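Long-range contact in acetyl xylan esterase (PDB 5BN1), which removes acetyl side groups from the xylose backbone of xylan and xylo-oligosaccharides, working as a homooctameric serine esterase of the GDSL family: residues S167-V179 / G199-I211. The protein carries 1 engineered substitution. Numbering follows the deposited sequence.
Sequences SLFVDTQAAFNEV and GHMILARAFLREI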
# COMPACT_ATOMS: atom_id res chain seq x y z
N SER A 167 21.24 25.38 34.93
CA SER A 167 21.21 24.51 33.72
C SER A 167 21.85 25.26 32.57
O SER A 167 21.88 26.47 32.50
CB SER A 167 19.74 24.28 33.42
OG SER A 167 19.07 23.49 34.37
N LEU A 168 22.30 24.53 31.56
CA LEU A 168 22.72 25.16 30.35
C LEU A 168 21.41 25.64 29.61
O LEU A 168 20.33 25.20 29.90
CB LEU A 168 23.45 24.15 29.44
CG LEU A 168 24.81 23.63 29.99
CD1 LEU A 168 25.45 22.63 29.01
CD2 LEU A 168 25.67 24.82 30.20
N PHE A 169 21.61 26.54 28.72
CA PHE A 169 20.49 27.34 28.15
C PHE A 169 20.74 27.68 26.71
O PHE A 169 21.78 28.28 26.32
CB PHE A 169 20.29 28.63 28.95
CG PHE A 169 19.30 29.59 28.35
CD1 PHE A 169 17.96 29.19 28.34
CD2 PHE A 169 19.63 30.72 27.73
CE1 PHE A 169 17.04 30.06 27.76
CE2 PHE A 169 18.71 31.63 27.13
CZ PHE A 169 17.36 31.23 27.16
N VAL A 170 19.76 27.32 25.81
CA VAL A 170 19.84 27.71 24.44
C VAL A 170 18.64 28.57 24.07
O VAL A 170 17.49 28.08 24.14
CB VAL A 170 19.81 26.41 23.56
CG1 VAL A 170 19.98 26.81 22.07
CG2 VAL A 170 20.85 25.42 24.00
N ASP A 171 18.91 29.75 23.61
CA ASP A 171 17.92 30.70 23.16
C ASP A 171 17.70 30.44 21.63
O ASP A 171 18.35 31.03 20.80
CB ASP A 171 18.28 32.12 23.43
CG ASP A 171 17.20 33.06 23.16
OD1 ASP A 171 16.12 32.71 22.46
OD2 ASP A 171 17.19 34.26 23.65
N THR A 172 16.73 29.57 21.36
CA THR A 172 16.47 29.19 19.92
C THR A 172 15.83 30.32 19.25
O THR A 172 15.92 30.50 18.05
CB THR A 172 15.65 27.91 19.87
OG1 THR A 172 14.40 28.16 20.52
CG2 THR A 172 16.35 26.75 20.47
N GLN A 173 15.01 31.15 19.92
CA GLN A 173 14.43 32.31 19.30
C GLN A 173 15.46 33.26 18.80
O GLN A 173 15.34 33.74 17.73
CB GLN A 173 13.43 33.07 20.24
CG GLN A 173 12.63 34.10 19.52
CD GLN A 173 11.70 33.52 18.48
OE1 GLN A 173 11.73 33.99 17.26
NE2 GLN A 173 10.93 32.64 18.87
N ALA A 174 16.46 33.58 19.63
CA ALA A 174 17.48 34.50 19.20
C ALA A 174 18.23 33.93 17.98
O ALA A 174 18.55 34.76 17.12
CB ALA A 174 18.50 34.67 20.31
N ALA A 175 18.36 32.62 17.93
CA ALA A 175 19.08 31.97 16.78
C ALA A 175 18.25 32.22 15.50
O ALA A 175 18.78 32.64 14.45
CB ALA A 175 19.30 30.54 17.06
N PHE A 176 16.93 32.04 15.60
CA PHE A 176 16.09 32.34 14.41
C PHE A 176 16.02 33.82 14.09
O PHE A 176 15.96 34.25 12.98
CB PHE A 176 14.71 31.77 14.56
CG PHE A 176 14.63 30.28 14.28
CD1 PHE A 176 14.76 29.84 12.93
CD2 PHE A 176 14.42 29.38 15.25
CE1 PHE A 176 14.71 28.52 12.69
CE2 PHE A 176 14.35 28.04 15.01
CZ PHE A 176 14.58 27.60 13.68
N ASN A 177 15.94 34.67 15.14
CA ASN A 177 15.80 36.06 14.91
C ASN A 177 16.95 36.61 14.04
O ASN A 177 16.67 37.51 13.22
CB ASN A 177 15.82 36.81 16.25
CG ASN A 177 14.55 36.61 17.07
OD1 ASN A 177 13.57 36.11 16.57
ND2 ASN A 177 14.62 36.97 18.36
N GLU A 178 18.15 36.09 14.26
CA GLU A 178 19.31 36.58 13.42
C GLU A 178 19.07 36.28 11.94
O GLU A 178 19.21 37.16 11.08
CB GLU A 178 20.52 35.94 13.93
CG GLU A 178 21.76 36.30 13.06
CD GLU A 178 22.19 37.78 13.12
OE1 GLU A 178 21.83 38.60 14.08
OE2 GLU A 178 22.92 38.10 12.10
N VAL A 179 18.56 35.10 11.66
CA VAL A 179 18.31 34.76 10.23
C VAL A 179 17.13 35.55 9.64
O VAL A 179 17.05 35.82 8.45
CB VAL A 179 18.16 33.24 10.10
CG1 VAL A 179 17.83 32.83 8.68
CG2 VAL A 179 19.45 32.54 10.55
N GLY A 199 16.54 25.35 8.97
CA GLY A 199 16.06 25.62 10.32
C GLY A 199 16.54 24.67 11.32
O GLY A 199 16.92 25.07 12.46
N HIS A 200 16.62 23.39 10.97
CA HIS A 200 17.18 22.36 11.88
C HIS A 200 18.66 22.63 12.07
O HIS A 200 19.21 22.31 13.15
CB HIS A 200 16.82 20.97 11.43
CG HIS A 200 15.45 20.58 11.90
ND1 HIS A 200 14.25 20.67 11.20
CD2 HIS A 200 15.10 20.18 13.11
CE1 HIS A 200 13.24 20.27 11.99
NE2 HIS A 200 13.79 19.96 13.17
N MET A 201 19.36 23.11 11.05
CA MET A 201 20.75 23.48 11.19
C MET A 201 20.91 24.64 12.14
O MET A 201 21.86 24.68 12.92
CB MET A 201 21.44 23.84 9.85
CG MET A 201 21.67 22.59 9.07
SD MET A 201 22.98 21.49 9.79
CE MET A 201 22.79 20.37 8.38
N ILE A 202 20.05 25.63 12.03
CA ILE A 202 20.03 26.80 13.01
C ILE A 202 19.95 26.24 14.42
O ILE A 202 20.71 26.66 15.32
CB ILE A 202 18.92 27.77 12.66
CG1 ILE A 202 19.19 28.52 11.37
CG2 ILE A 202 18.68 28.75 13.84
CD1 ILE A 202 17.95 29.19 10.80
N LEU A 203 19.02 25.35 14.65
CA LEU A 203 18.83 24.71 15.96
C LEU A 203 20.05 23.95 16.38
O LEU A 203 20.52 24.06 17.51
CB LEU A 203 17.62 23.84 16.02
CG LEU A 203 16.25 24.52 15.88
CD1 LEU A 203 15.15 23.52 15.62
CD2 LEU A 203 15.97 25.24 17.22
N ALA A 204 20.60 23.09 15.49
CA ALA A 204 21.77 22.29 15.88
C ALA A 204 22.93 23.23 16.21
O ALA A 204 23.71 22.96 17.18
CB ALA A 204 22.14 21.37 14.76
N ARG A 205 23.16 24.27 15.43
CA ARG A 205 24.24 25.18 15.65
C ARG A 205 24.07 25.89 17.03
O ARG A 205 25.05 25.99 17.77
CB ARG A 205 24.23 26.22 14.54
CG ARG A 205 25.28 27.26 14.72
CD ARG A 205 25.23 28.32 13.64
NE ARG A 205 26.37 29.23 13.72
CZ ARG A 205 26.31 30.52 13.43
NH1 ARG A 205 25.23 31.06 12.96
NH2 ARG A 205 27.41 31.29 13.55
N ALA A 206 22.84 26.23 17.35
CA ALA A 206 22.63 26.88 18.71
C ALA A 206 22.86 25.91 19.80
O ALA A 206 23.50 26.32 20.87
CB ALA A 206 21.25 27.47 18.74
N PHE A 207 22.44 24.68 19.72
CA PHE A 207 22.69 23.64 20.70
C PHE A 207 24.19 23.45 20.87
O PHE A 207 24.71 23.43 22.02
CB PHE A 207 21.96 22.39 20.39
CG PHE A 207 22.18 21.33 21.39
CD1 PHE A 207 23.26 20.46 21.31
CD2 PHE A 207 21.30 21.19 22.47
CE1 PHE A 207 23.47 19.49 22.26
CE2 PHE A 207 21.51 20.22 23.42
CZ PHE A 207 22.59 19.36 23.30
N LEU A 208 24.86 23.20 19.74
CA LEU A 208 26.27 22.93 19.79
C LEU A 208 27.07 24.04 20.44
O LEU A 208 28.02 23.75 21.26
CB LEU A 208 26.78 22.60 18.37
CG LEU A 208 26.35 21.24 17.82
CD1 LEU A 208 26.55 21.13 16.34
CD2 LEU A 208 27.02 20.05 18.51
N ARG A 209 26.73 25.27 20.16
CA ARG A 209 27.42 26.43 20.71
C ARG A 209 27.37 26.33 22.23
O ARG A 209 28.38 26.48 22.96
CB ARG A 209 26.84 27.67 20.17
CG ARG A 209 27.49 28.92 20.78
CD ARG A 209 26.66 30.12 20.48
NE ARG A 209 27.28 31.41 20.60
CZ ARG A 209 26.60 32.57 20.53
NH1 ARG A 209 25.26 32.59 20.32
NH2 ARG A 209 27.27 33.73 20.65
N GLU A 210 26.19 26.03 22.77
CA GLU A 210 26.02 26.02 24.24
C GLU A 210 26.75 24.87 24.91
O GLU A 210 27.20 25.03 26.11
CB GLU A 210 24.54 25.98 24.59
CG GLU A 210 24.25 26.00 26.09
CD GLU A 210 24.62 27.31 26.80
OE1 GLU A 210 25.09 28.32 26.17
OE2 GLU A 210 24.35 27.28 28.09
N ILE A 211 27.02 23.76 24.21
CA ILE A 211 27.80 22.68 24.77
C ILE A 211 29.31 22.78 24.47
O ILE A 211 30.00 21.82 24.87
CB ILE A 211 27.29 21.28 24.49
CG1 ILE A 211 27.29 20.94 22.96
CG2 ILE A 211 25.87 21.05 25.09
CD1 ILE A 211 27.18 19.49 22.74
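Helix 197-211 packs against strand 168-170 and helix 172-180 of the SGNH-hydrolase alpha/beta fold, with Glu210 meeting the strand and Ile202 the helix. Phe169 N donates to Glu210 OE2 (2.9 Å) in a nearly straight bond, 169° at the hydrogen, reaching the oxygen from above the carboxylate plane. Glu210 gets there with CG anti to its backbone N (chi1 -179°) and a bend at chi2, which brings the carboxylate alongside the Phe169 backbone. Val170 rests on two successive turns of the helix, CG1 on Ala206 CB (3.6 Å) and CG2 against Glu210 CB (3.8 Å). Ile202 wedges its two branches into helix 172-180: CG2 makes a CH-pi contact over the face of the Phe176 ring, 4.1 Å from the centroid, and also touches Ala175 CB, while CD1 meets Val179 CG2 tip to tip (3.7 Å). Leu203 CD2 lies against Thr172 CG2 (3.6 Å) and also approaches Phe176 CE2. Strand 168-170 pairs with strand 130-134, Phe137 meets the Phe176 ring, Leu203 also leans on Tyr37 of helix 37-48, and Ala47 of a neighbouring subunit packs on Ile202 and Val179.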